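Local coordinates for protein putative transcriptional regulator, IclR family (Arthrobacter aurescens, PDB 3OBF) that probably regulates transcription as a DNA-binding protein of the IclR family, represented in this chain by its C-terminal domain of the GAF-like class, at residues E4-A9 against C36-P41; R14-T17 against T23-L26; N57-S62 against E96-R101; V112-T117 against A143-V148; S126-H131 against M135-L140. All blocks are in the same frame, centred on the assembly; numbering follows the deposited sequence. Where two conformers were deposited one is given.

Interaction 1: residues E4-A9 against C36-P41; sequences EERRVA and CVEQIP
Glu38 swings its CG anti to the backbone N (chi1 -161°) and runs on extended, which carries its carboxylate from strand 34-40 to the backbone of Arg6; Arg6 sets CG beside its own backbone N (chi1 -81°), laying the aliphatic part of its chain against Val37. This is helix-on-sheet packing in the GAF-like IclR domain, the segment axes 9.2 Å apart and nearly parallel. Val37 and Glu38 both face Leu26 on the adjoining strand, a classic beta bulge, and both point at the helix. Val37 CG2 meets Arg6 CG at 3.9 Å, the two side chains crossing at about a right angle. Glu38 OE2 comes to 2.5 Å from Arg6 O, the closest approach of the contact. The guanidinium and carboxylate do not touch: Arg6 NH2 and Glu38 OE1 are 4.9 Å apart. One water spans that separation, lying in the guanidinium plane at its edge, accepting from Arg6 NH2 at 2.9 Å and donating to Glu38 OE1 at 2.8 Å. With an alanine in place of Glu38 the water would probably lose this acceptor, and a gap would open beside Arg6 CB and Ala9 CB. At the other terminal nitrogen of the guanidinium, Arg6 NH1 bonds to Ser1 O.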
# COMPACT_ATOMS: atom_id res chain seq x y z
N GLU A 4 -2.79 -14.85 11.25
CA GLU A 4 -3.97 -14.13 11.71
C GLU A 4 -4.33 -12.96 10.76
O GLU A 4 -5.52 -12.73 10.46
CB GLU A 4 -3.81 -13.64 13.16
CG GLU A 4 -5.18 -13.36 13.83
CD GLU A 4 -5.10 -12.54 15.15
OE1 GLU A 4 -4.06 -12.60 15.86
OE2 GLU A 4 -6.09 -11.83 15.49
N GLU A 5 -3.32 -12.26 10.28
CA GLU A 5 -3.53 -11.14 9.36
C GLU A 5 -4.26 -11.66 8.10
O GLU A 5 -5.24 -11.06 7.66
CB GLU A 5 -2.18 -10.51 8.94
CG GLU A 5 -1.56 -9.61 10.02
CD GLU A 5 -0.77 -10.37 11.07
OE1 GLU A 5 -0.62 -11.63 11.03
OE2 GLU A 5 -0.27 -9.71 11.97
N ARG A 6 -3.76 -12.76 7.55
CA ARG A 6 -4.32 -13.32 6.34
C ARG A 6 -5.75 -13.78 6.55
O ARG A 6 -6.62 -13.55 5.69
CB ARG A 6 -3.44 -14.45 5.79
CG ARG A 6 -2.23 -13.89 4.97
CD ARG A 6 -1.43 -14.99 4.28
NE ARG A 6 -0.81 -15.88 5.26
CZ ARG A 6 -1.30 -17.05 5.69
NH1 ARG A 6 -0.62 -17.75 6.60
NH2 ARG A 6 -2.44 -17.53 5.21
N ARG A 7 -6.00 -14.40 7.70
CA ARG A 7 -7.31 -14.90 8.02
C ARG A 7 -8.32 -13.75 8.21
O ARG A 7 -9.43 -13.77 7.67
CB ARG A 7 -7.24 -15.82 9.26
CG ARG A 7 -8.57 -16.11 9.92
CD ARG A 7 -8.57 -17.50 10.56
NE ARG A 7 -8.28 -18.52 9.54
CZ ARG A 7 -7.85 -19.77 9.79
NH1 ARG A 7 -7.66 -20.19 11.04
NH2 ARG A 7 -7.59 -20.60 8.78
N VAL A 8 -7.94 -12.74 8.96
CA VAL A 8 -8.85 -11.66 9.26
C VAL A 8 -9.09 -10.82 8.01
O VAL A 8 -10.18 -10.30 7.80
CB VAL A 8 -8.28 -10.79 10.41
CG1 VAL A 8 -8.89 -9.41 10.38
CG2 VAL A 8 -8.53 -11.48 11.75
N ALA A 9 -8.07 -10.72 7.15
CA ALA A 9 -8.16 -9.86 6.01
C ALA A 9 -9.01 -10.44 4.91
O ALA A 9 -9.63 -9.68 4.17
CB ALA A 9 -6.76 -9.46 5.44
N CYS A 36 2.86 -9.23 -2.00
CA CYS A 36 1.46 -9.59 -1.97
C CYS A 36 1.27 -11.03 -1.41
O CYS A 36 1.80 -12.00 -1.96
CB CYS A 36 0.81 -9.42 -3.33
SG CYS A 36 -0.91 -10.01 -3.29
N VAL A 37 0.56 -11.15 -0.30
CA VAL A 37 0.40 -12.47 0.32
C VAL A 37 -1.06 -12.98 0.26
O VAL A 37 -1.31 -14.12 0.59
CB VAL A 37 0.87 -12.50 1.79
CG1 VAL A 37 2.34 -12.18 1.88
CG2 VAL A 37 -0.02 -11.59 2.70
N GLU A 38 -1.99 -12.10 -0.12
CA GLU A 38 -3.39 -12.46 -0.25
C GLU A 38 -4.07 -11.42 -1.13
O GLU A 38 -3.90 -10.22 -0.91
CB GLU A 38 -4.07 -12.50 1.12
CG GLU A 38 -5.38 -13.28 1.16
CD GLU A 38 -5.78 -13.61 2.60
OE1 GLU A 38 -5.81 -14.82 2.91
OE2 GLU A 38 -6.05 -12.68 3.41
N GLN A 39 -4.84 -11.87 -2.12
CA GLN A 39 -5.51 -10.94 -3.02
C GLN A 39 -6.79 -11.49 -3.65
O GLN A 39 -6.97 -12.71 -3.77
CB GLN A 39 -4.51 -10.43 -4.09
CG GLN A 39 -4.14 -11.48 -5.15
CD GLN A 39 -4.93 -11.30 -6.43
OE1 GLN A 39 -5.90 -12.01 -6.65
NE2 GLN A 39 -4.53 -10.33 -7.27
N ILE A 40 -7.69 -10.58 -4.04
CA ILE A 40 -8.94 -10.91 -4.73
C ILE A 40 -8.85 -10.21 -6.07
O ILE A 40 -8.61 -9.01 -6.11
CB ILE A 40 -10.17 -10.31 -4.03
CG1 ILE A 40 -10.12 -10.51 -2.51
CG2 ILE A 40 -11.52 -10.86 -4.69
CD1 ILE A 40 -10.35 -11.95 -2.10
N PRO A 41 -9.06 -10.91 -7.18
CA PRO A 41 -8.91 -10.18 -8.46
C PRO A 41 -10.14 -9.29 -8.81
O PRO A 41 -11.27 -9.62 -8.43
CB PRO A 41 -8.76 -11.31 -9.51
CG PRO A 41 -9.64 -12.45 -8.93
CD PRO A 41 -9.29 -12.35 -7.38
O HOH W 1 -3.91 -16.81 2.86

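Interaction 2: residues R14-T17 against T23-L26; sequences RELT and TSAL
Ser24 and Thr17 bring their hydroxyls together where the C-terminal part of helix 3-20 lies over the start of strand 24-29, and these two residues have the most surface buried here. The chain leaves the helix, turns through a short loop and comes back as the first strand in chain order, an inner strand of the sheet, so the contact closes a compact helix-to-strand connection in the GAF-like domain. Ser24 OG and Thr17 OG1 are 2.5 Å apart, a short hydrogen-bonding distance at which the direction of the proton is not settled. In Thr17 the hydroxyl lies opposite the carbonyl carbon (chi1 -74°), which turns OG1 toward the strand. Ser24 answers with the same choice, its OG also lying beside its own backbone N. Each oxygen has a further partner close by: Thr17 OG1 is hydrogen-bonded with Glu22 O in the connecting loop, and Ser24 OG has a weak bond to Leu13 O one turn back along the helix.

Leu16 supplies the apolar side. Its CG comes within 3.5 Å of Ser24 OG, with CB and CD2 of the same leucine gathered round that oxygen, and its CD2 lies 3.9 Å from Ser24 CB. Beyond the contact the same leucine packs on Val139 and Ile141 of strand 135-144 and on Ala159 and Ala163 of helix 150-170.

The chemistry is that of a small polar pair in a buried, partly apolar setting: two hydroxyls and two backbone carbonyls share their bonding, which would probably offset much of the cost of burying these oxygens.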
# COMPACT_ATOMS: atom_id res chain seq x y z
N ARG A 14 -12.42 -9.48 0.15
CA ARG A 14 -13.47 -9.97 -0.77
C ARG A 14 -14.58 -8.90 -0.87
O ARG A 14 -14.98 -8.53 -1.97
CB ARG A 14 -14.03 -11.34 -0.33
CG ARG A 14 -15.10 -11.92 -1.30
CD ARG A 14 -15.86 -13.12 -0.69
NE ARG A 14 -15.82 -13.10 0.78
CZ ARG A 14 -16.22 -14.09 1.57
NH1 ARG A 14 -16.72 -15.21 1.06
NH2 ARG A 14 -16.13 -13.96 2.89
N GLU A 15 -15.00 -8.38 0.27
CA GLU A 15 -15.98 -7.32 0.37
C GLU A 15 -15.49 -6.05 -0.36
O GLU A 15 -16.27 -5.36 -1.02
CB GLU A 15 -16.26 -7.05 1.86
CG GLU A 15 -17.28 -5.93 2.27
CD GLU A 15 -17.25 -5.64 3.83
OE1 GLU A 15 -16.13 -5.58 4.45
OE2 GLU A 15 -18.35 -5.48 4.44
N LEU A 16 -14.20 -5.74 -0.23
CA LEU A 16 -13.69 -4.53 -0.83
C LEU A 16 -13.70 -4.58 -2.37
O LEU A 16 -13.99 -3.58 -3.04
CB LEU A 16 -12.28 -4.26 -0.31
CG LEU A 16 -11.52 -3.03 -0.84
CD1 LEU A 16 -12.29 -1.76 -0.45
CD2 LEU A 16 -10.01 -2.99 -0.32
N THR A 17 -13.34 -5.74 -2.92
CA THR A 17 -13.36 -5.96 -4.35
C THR A 17 -14.80 -5.97 -4.92
O THR A 17 -15.02 -5.47 -6.02
CB THR A 17 -12.55 -7.21 -4.72
OG1 THR A 17 -11.17 -6.89 -4.61
CG2 THR A 17 -12.81 -7.66 -6.18
N THR A 23 -9.15 -5.13 -7.96
CA THR A 23 -8.32 -6.02 -7.13
C THR A 23 -8.07 -5.42 -5.73
O THR A 23 -7.87 -4.21 -5.62
CB THR A 23 -7.00 -6.24 -7.85
OG1 THR A 23 -7.28 -6.83 -9.12
CG2 THR A 23 -6.02 -7.14 -7.05
N SER A 24 -8.13 -6.25 -4.67
CA SER A 24 -7.75 -5.89 -3.28
C SER A 24 -6.62 -6.85 -2.88
O SER A 24 -6.67 -8.02 -3.23
CB SER A 24 -8.86 -6.17 -2.28
OG SER A 24 -10.04 -5.60 -2.74
N ALA A 25 -5.64 -6.37 -2.12
CA ALA A 25 -4.50 -7.20 -1.77
C ALA A 25 -4.02 -6.88 -0.38
O ALA A 25 -4.08 -5.73 0.04
CB ALA A 25 -3.37 -6.99 -2.75
N LEU A 26 -3.53 -7.89 0.32
CA LEU A 26 -2.88 -7.70 1.57
C LEU A 26 -1.37 -7.81 1.31
O LEU A 26 -0.88 -8.82 0.78
CB LEU A 26 -3.33 -8.78 2.58
CG LEU A 26 -2.75 -8.66 4.02
CD1 LEU A 26 -3.43 -7.50 4.77
CD2 LEU A 26 -2.90 -9.95 4.83

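Interaction 3: residues N57-S62 against E96-R101; sequences NEALSS and EAYLLR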
# COMPACT_ATOMS: atom_id res chain seq x y z
N ASN A 57 9.54 -2.87 -5.04
CA ASN A 57 10.59 -2.08 -4.36
C ASN A 57 10.80 -0.66 -4.92
O ASN A 57 11.86 -0.04 -4.70
CB ASN A 57 11.92 -2.84 -4.28
CG ASN A 57 12.66 -2.83 -5.59
OD1 ASN A 57 12.05 -2.87 -6.64
ND2 ASN A 57 13.97 -2.76 -5.54
N GLU A 58 9.79 -0.13 -5.62
CA GLU A 58 9.81 1.26 -6.09
C GLU A 58 9.21 2.12 -5.00
O GLU A 58 8.14 1.83 -4.44
CB GLU A 58 9.00 1.40 -7.38
CG GLU A 58 9.64 0.58 -8.54
CD GLU A 58 8.77 0.47 -9.78
OE1 GLU A 58 8.87 1.36 -10.65
OE2 GLU A 58 8.02 -0.53 -9.92
N ALA A 59 9.94 3.17 -4.69
CA ALA A 59 9.56 4.12 -3.66
C ALA A 59 8.13 4.62 -3.83
O ALA A 59 7.38 4.75 -2.86
CB ALA A 59 10.56 5.28 -3.61
N LEU A 60 7.74 4.85 -5.08
CA LEU A 60 6.46 5.51 -5.34
C LEU A 60 5.27 4.55 -5.33
O LEU A 60 4.12 4.99 -5.35
CB LEU A 60 6.54 6.39 -6.58
CG LEU A 60 7.39 7.65 -6.40
CD1 LEU A 60 7.39 8.54 -7.64
CD2 LEU A 60 6.92 8.50 -5.19
N SER A 61 5.57 3.26 -5.26
CA SER A 61 4.58 2.21 -5.05
C SER A 61 3.83 2.47 -3.73
O SER A 61 4.44 2.66 -2.68
CB SER A 61 5.27 0.84 -5.04
OG SER A 61 4.36 -0.23 -4.96
N SER A 62 2.50 2.54 -3.81
CA SER A 62 1.67 2.90 -2.66
C SER A 62 2.00 2.07 -1.44
O SER A 62 2.19 2.59 -0.34
CB SER A 62 0.20 2.71 -3.00
OG SER A 62 -0.23 3.76 -3.83
N GLU A 96 13.87 14.48 0.89
CA GLU A 96 13.06 15.26 1.82
C GLU A 96 11.59 15.36 1.38
O GLU A 96 10.69 15.23 2.21
CB GLU A 96 13.67 16.66 2.04
CG GLU A 96 15.00 16.66 2.83
CD GLU A 96 14.91 15.93 4.19
OE1 GLU A 96 13.89 16.09 4.91
OE2 GLU A 96 15.88 15.21 4.55
N ALA A 97 11.36 15.60 0.09
CA ALA A 97 10.00 15.62 -0.44
C ALA A 97 9.34 14.26 -0.22
O ALA A 97 8.15 14.18 0.16
CB ALA A 97 9.98 15.98 -1.91
N TYR A 98 10.10 13.18 -0.46
CA TYR A 98 9.57 11.83 -0.34
C TYR A 98 9.18 11.53 1.10
O TYR A 98 8.14 10.94 1.35
CB TYR A 98 10.55 10.78 -0.87
CG TYR A 98 9.99 9.38 -0.78
CD1 TYR A 98 9.10 8.88 -1.75
CD2 TYR A 98 10.33 8.54 0.28
CE1 TYR A 98 8.58 7.60 -1.65
CE2 TYR A 98 9.82 7.26 0.38
CZ TYR A 98 8.94 6.80 -0.58
OH TYR A 98 8.46 5.53 -0.47
N LEU A 99 10.02 11.97 2.03
CA LEU A 99 9.76 11.82 3.46
C LEU A 99 8.49 12.57 3.90
O LEU A 99 7.75 12.06 4.74
CB LEU A 99 10.96 12.30 4.30
CG LEU A 99 12.16 11.33 4.35
CD1 LEU A 99 13.45 11.93 5.00
CD2 LEU A 99 11.80 10.03 5.03
N LEU A 100 8.27 13.76 3.34
CA LEU A 100 7.06 14.54 3.62
C LEU A 100 5.86 13.83 3.02
O LEU A 100 4.80 13.75 3.65
CB LEU A 100 7.16 15.96 3.05
CG LEU A 100 5.96 16.93 3.08
CD1 LEU A 100 5.26 17.01 4.46
CD2 LEU A 100 6.37 18.34 2.65
N ARG A 101 6.05 13.28 1.82
CA ARG A 101 5.00 12.51 1.15
C ARG A 101 4.56 11.31 2.02
O ARG A 101 3.38 10.95 2.06
CB ARG A 101 5.49 12.09 -0.23
CG ARG A 101 4.41 11.72 -1.19
CD ARG A 101 4.97 10.80 -2.28
NE ARG A 101 3.89 10.20 -3.06
CZ ARG A 101 3.57 10.51 -4.31
NH1 ARG A 101 4.26 11.43 -4.97
NH2 ARG A 101 2.57 9.88 -4.91
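Of the polar contacts, the bond from Tyr98 OH to Ala59 O, 2.7 Å long, joins helix 92-108 to the type I turn Glu58-Ser61, which leads from strand 55-56 into helix 62-69. The phenol comes in at 118° to the C=O bond and 30° out of the carbonyl plane. Tyr98 reaches the turn because its CG stands opposite the backbone N (chi1 -179°), sending the ring away from its helix.

Apolar packing flanks that bond. Ala59 CB sits 3.6 Å from Tyr98 CE1, and Leu60 CD2 meets the same ring carbon at 4.0 Å, near the ring plane and at its edge.

The third kind is a methyl against a flat cation: Leu60 CD2 lies 3.8 Å above the Arg101 guanidinium plane, offset toward the rim, the two side chains crossing at about a right angle. The polar edge of that guanidinium is used by Val112 O, Gln65 OE1 and a salt bridge to Glu116.

Chemically, the turn presents one carbonyl and two aliphatic groups, and the helix matches them with a phenol and an arginine face. The arginine can thus probably keep its charge paired at the edge while one face packs against a methyl.

Interaction 4: residues V112-T117 against A143-V148; sequences VNFGET and APKFRV
A lysine methylene, rather than its ammonium group, makes the close approach to the aromatic ring here: Lys145 CE lies over one face of Phe114, 4.2 Å from the ring centroid and 14° off the normal, a CH-pi contact displaced toward the rim. Lys145 NZ is farther off, 5.2 Å from that centroid, so any cation-pi attraction is at most weak. The lysine chain crosses the phenylalanine at about a right angle; with CG opposite the backbone N (chi1 -165°) it stretches toward the other segment before bending at its last torsion.

On its way it passes Gly115, where Lys145 CD comes to 3.6 Å from Gly115 CA. A beta carbon at Gly115 would point into the lysine chain, and the backbone there has positive phi as well, two reasons for glycine to suit this position. Replacing Lys145 by an alanine would probably uncover the Phe114 face and open a gap beside Gly115. At another part of the ring, Phe114 CE1 is 4.0 Å from Val148 O.

The turn that presents Phe114 and Gly115 is tied internally. Asn113 OD1 accepts from Glu116 N at 2.9 Å, an Asx motif, while Phe114 N donates to Glu116 OE2 at 3.0 Å through the anti lone pair of that carboxylate, which also pairs with Arg101.

The contact joins the ends of strands 111-114 and 135-144 across strand 121-129, which lies between them in the sheet: Phe114, Lys145 and Val148 all touch Val122 there, and Leu153 of helix 150-170 packs on both Phe114 and Val148.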
# COMPACT_ATOMS: atom_id res chain seq x y z
N VAL A 112 -0.74 7.18 -2.20
CA VAL A 112 -1.20 7.28 -3.56
C VAL A 112 -0.05 7.07 -4.55
O VAL A 112 1.04 7.61 -4.38
CB VAL A 112 -1.81 8.68 -3.78
CG1 VAL A 112 -1.85 9.00 -5.24
CG2 VAL A 112 -3.22 8.76 -3.19
N ASN A 113 -0.29 6.24 -5.56
CA ASN A 113 0.60 6.13 -6.71
C ASN A 113 -0.26 6.38 -7.94
O ASN A 113 -1.07 5.56 -8.32
CB ASN A 113 1.23 4.73 -6.74
CG ASN A 113 2.00 4.44 -8.03
OD1 ASN A 113 2.40 5.34 -8.79
ND2 ASN A 113 2.20 3.17 -8.29
N PHE A 114 -0.11 7.54 -8.55
CA PHE A 114 -1.02 7.91 -9.64
C PHE A 114 -0.26 7.81 -10.97
O PHE A 114 0.16 8.81 -11.46
CB PHE A 114 -1.55 9.35 -9.42
CG PHE A 114 -2.70 9.74 -10.35
CD1 PHE A 114 -3.90 9.02 -10.35
CD2 PHE A 114 -2.59 10.83 -11.19
CE1 PHE A 114 -4.96 9.37 -11.18
CE2 PHE A 114 -3.64 11.20 -12.04
CZ PHE A 114 -4.83 10.47 -12.04
N GLY A 115 -0.07 6.61 -11.50
CA GLY A 115 0.75 6.40 -12.71
C GLY A 115 2.22 6.77 -12.55
O GLY A 115 2.90 7.12 -13.54
N GLU A 116 2.70 6.70 -11.31
CA GLU A 116 4.02 7.21 -10.98
C GLU A 116 5.16 6.16 -10.96
O GLU A 116 6.33 6.53 -10.90
CB GLU A 116 3.97 7.97 -9.65
CG GLU A 116 3.11 9.23 -9.68
CD GLU A 116 2.96 9.83 -8.29
OE1 GLU A 116 3.88 10.57 -7.86
OE2 GLU A 116 1.94 9.54 -7.62
N THR A 117 4.82 4.87 -11.01
CA THR A 117 5.83 3.82 -11.21
C THR A 117 5.67 3.21 -12.60
O THR A 117 6.60 2.64 -13.16
CB THR A 117 5.73 2.71 -10.15
OG1 THR A 117 4.45 2.08 -10.25
CG2 THR A 117 5.88 3.30 -8.77
N ALA A 143 -5.12 -0.58 -9.68
CA ALA A 143 -6.11 -0.47 -10.76
C ALA A 143 -5.46 0.07 -12.07
O ALA A 143 -4.40 0.72 -12.01
CB ALA A 143 -7.27 0.43 -10.33
N PRO A 144 -6.05 -0.22 -13.24
CA PRO A 144 -5.44 0.39 -14.45
C PRO A 144 -5.75 1.88 -14.55
O PRO A 144 -6.90 2.30 -14.29
CB PRO A 144 -6.08 -0.38 -15.62
CG PRO A 144 -7.20 -1.22 -15.02
CD PRO A 144 -6.99 -1.32 -13.55
N LYS A 145 -4.72 2.68 -14.89
CA LYS A 145 -4.87 4.13 -14.95
C LYS A 145 -5.99 4.59 -15.88
O LYS A 145 -6.71 5.51 -15.53
CB LYS A 145 -3.56 4.85 -15.31
CG LYS A 145 -3.62 6.37 -15.03
CD LYS A 145 -2.23 6.96 -14.71
CE LYS A 145 -2.23 8.48 -14.79
NZ LYS A 145 -0.94 9.02 -15.38
N PHE A 146 -6.16 3.93 -17.03
CA PHE A 146 -7.16 4.38 -17.99
C PHE A 146 -8.57 4.60 -17.39
O PHE A 146 -9.28 5.51 -17.80
CB PHE A 146 -7.21 3.50 -19.26
CG PHE A 146 -7.79 2.13 -19.03
CD1 PHE A 146 -9.18 1.93 -18.99
CD2 PHE A 146 -6.95 1.02 -18.87
CE1 PHE A 146 -9.72 0.66 -18.77
CE2 PHE A 146 -7.49 -0.25 -18.66
CZ PHE A 146 -8.88 -0.43 -18.61
N ARG A 147 -8.96 3.80 -16.40
CA ARG A 147 -10.33 3.88 -15.91
C ARG A 147 -10.45 4.61 -14.59
O ARG A 147 -11.55 4.73 -14.04
CB ARG A 147 -11.03 2.51 -15.88
CG ARG A 147 -10.31 1.38 -15.15
CD ARG A 147 -11.26 0.18 -14.98
NE ARG A 147 -10.75 -0.84 -14.05
CZ ARG A 147 -10.54 -2.11 -14.37
NH1 ARG A 147 -10.80 -2.54 -15.61
NH2 ARG A 147 -10.07 -2.97 -13.45
N VAL A 148 -9.34 5.11 -14.09
CA VAL A 148 -9.30 5.75 -12.78
C VAL A 148 -8.78 7.16 -12.94
O VAL A 148 -7.64 7.37 -13.34
CB VAL A 148 -8.38 5.00 -11.74
CG1 VAL A 148 -8.41 5.71 -10.41
CG2 VAL A 148 -8.81 3.55 -11.55

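Interaction 5: residues S126-H131 against M135-L140; sequences SPVYDH and MVASVL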
# COMPACT_ATOMS: atom_id res chain seq x y z
N SER A 126 -3.08 1.41 2.47
CA SER A 126 -3.29 1.86 3.86
C SER A 126 -2.69 0.87 4.87
O SER A 126 -2.63 -0.32 4.59
CB SER A 126 -4.79 1.99 4.15
OG SER A 126 -5.35 2.99 3.29
N PRO A 127 -2.24 1.36 6.04
CA PRO A 127 -1.54 0.49 6.99
C PRO A 127 -2.51 -0.29 7.88
O PRO A 127 -3.61 0.16 8.13
CB PRO A 127 -0.66 1.46 7.80
CG PRO A 127 -1.47 2.81 7.74
CD PRO A 127 -2.16 2.80 6.41
N VAL A 128 -2.08 -1.48 8.32
CA VAL A 128 -2.84 -2.31 9.23
C VAL A 128 -1.96 -2.40 10.45
O VAL A 128 -0.75 -2.57 10.31
CB VAL A 128 -3.04 -3.73 8.63
CG1 VAL A 128 -3.59 -4.72 9.68
CG2 VAL A 128 -3.98 -3.65 7.43
N TYR A 129 -2.55 -2.24 11.64
CA TYR A 129 -1.79 -2.32 12.90
C TYR A 129 -2.23 -3.46 13.80
O TYR A 129 -3.41 -3.85 13.78
CB TYR A 129 -1.92 -1.01 13.70
CG TYR A 129 -1.42 0.19 12.96
CD1 TYR A 129 -0.08 0.53 12.99
CD2 TYR A 129 -2.30 0.98 12.24
CE1 TYR A 129 0.38 1.67 12.29
CE2 TYR A 129 -1.86 2.10 11.56
CZ TYR A 129 -0.52 2.43 11.59
OH TYR A 129 -0.10 3.53 10.89
N ASP A 130 -1.30 -3.98 14.60
CA ASP A 130 -1.62 -5.00 15.61
C ASP A 130 -1.91 -4.32 16.95
O ASP A 130 -1.91 -3.08 17.04
CB ASP A 130 -0.50 -6.05 15.73
CG ASP A 130 0.82 -5.51 16.38
OD1 ASP A 130 0.84 -4.44 17.07
OD2 ASP A 130 1.85 -6.21 16.21
N HIS A 131 -2.17 -5.13 17.97
CA HIS A 131 -2.59 -4.64 19.28
C HIS A 131 -1.48 -3.85 20.01
O HIS A 131 -1.73 -3.12 20.94
CB HIS A 131 -3.13 -5.80 20.14
CG HIS A 131 -2.06 -6.76 20.59
ND1 HIS A 131 -1.36 -6.59 21.77
CD2 HIS A 131 -1.59 -7.90 20.03
CE1 HIS A 131 -0.50 -7.58 21.92
NE2 HIS A 131 -0.62 -8.40 20.88
N MSE A 135 2.91 -1.58 12.88
CA MSE A 135 2.36 -1.74 11.56
C MSE A 135 2.71 -3.14 11.07
O MSE A 135 3.88 -3.48 10.99
CB MSE A 135 2.88 -0.67 10.60
CG MSE A 135 2.10 -0.69 9.25
SE MSE A 135 3.01 0.41 7.96
CE MSE A 135 2.78 2.17 8.83
N VAL A 136 1.72 -3.93 10.70
CA VAL A 136 1.98 -5.35 10.37
C VAL A 136 1.68 -5.74 8.94
O VAL A 136 2.11 -6.78 8.48
CB VAL A 136 1.23 -6.32 11.34
CG1 VAL A 136 1.79 -6.13 12.76
CG2 VAL A 136 -0.26 -6.09 11.30
N ALA A 137 0.97 -4.88 8.22
CA ALA A 137 0.59 -5.19 6.87
C ALA A 137 0.04 -3.93 6.27
O ALA A 137 -0.09 -2.92 6.95
CB ALA A 137 -0.48 -6.31 6.86
N SER A 138 -0.30 -3.99 5.00
CA SER A 138 -1.12 -2.95 4.44
C SER A 138 -2.10 -3.49 3.43
O SER A 138 -1.89 -4.55 2.85
CB SER A 138 -0.26 -1.83 3.87
OG SER A 138 0.05 -2.03 2.54
N VAL A 139 -3.20 -2.77 3.24
CA VAL A 139 -4.15 -3.12 2.19
C VAL A 139 -3.85 -2.28 0.94
O VAL A 139 -3.65 -1.06 1.06
CB VAL A 139 -5.58 -2.89 2.68
CG1 VAL A 139 -6.62 -3.13 1.51
CG2 VAL A 139 -5.86 -3.81 3.92
N LEU A 140 -3.81 -2.93 -0.22
CA LEU A 140 -3.53 -2.28 -1.49
C LEU A 140 -4.72 -2.44 -2.45
O LEU A 140 -5.29 -3.53 -2.56
CB LEU A 140 -2.26 -2.87 -2.12
CG LEU A 140 -1.87 -2.58 -3.60
CD1 LEU A 140 -1.53 -1.10 -3.80
CD2 LEU A 140 -0.72 -3.51 -4.14
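A beta hairpin with a classic bulge pairs strand 121-129 with strand 135-144 in the antiparallel sheet of the domain. Ser126 and Val139 form a hydrogen-bonded pair, with Ser126 N to Val139 O and Val139 N to Ser126 O both 2.9 Å. Farther toward the turn Val128 N donates to Ala137 O at 2.8 Å, and Val136 N returns a bond of the same length to Val128 O. Val136 and Ala137 thus both face Val128, and the register slips by one residue before Tyr129 pairs with Met135.

Side chains divide between the two faces. On one, Val128 sends CG2 to Val139 CG2 at 4.0 Å and sets its CB against Ala137 CB. On the other, selenomethionine Met135 bends at its last torsion (chi3 -65°), which brings CE to 3.7 Å from Pro127 CB and 3.8 Å from Tyr129 OH. At the bulge, Val136 CG1 meets Asp130, whose OD1 accepts from Arg132 N and Asn134 N in the turn.

Helix 150-170 covers the Ser126 and Val128 face, with Leu13 and Leu16 of helix 3-20 against Val139, while helix 62-69 packs on Pro127, Met135 and Ser138 from the other face.

All five contacts belong to one IclR C-terminal domain. Interactions 1 and 2 share helix 3-20, their centres about 8 Å apart, and interaction 2 falls within the span of chain that interaction 1 brackets. Interaction 5 lies about 14 Å from interaction 2 between centres and meets it through the pairing of strands 24-29 and 135-144. Interactions 4 and 5 share strand 135-144 yet sit about 22 Å apart between centres. In chain order interactions 1, 3 and 4 follow in series, 5 lying within the span of 4. Interactions 1, 2, 4 and 5 thus all reach the one antiparallel sheet, while interaction 3 joins a turn to helix 92-108 and is tied through Arg101 to interaction 4, about 15 Å away between centres.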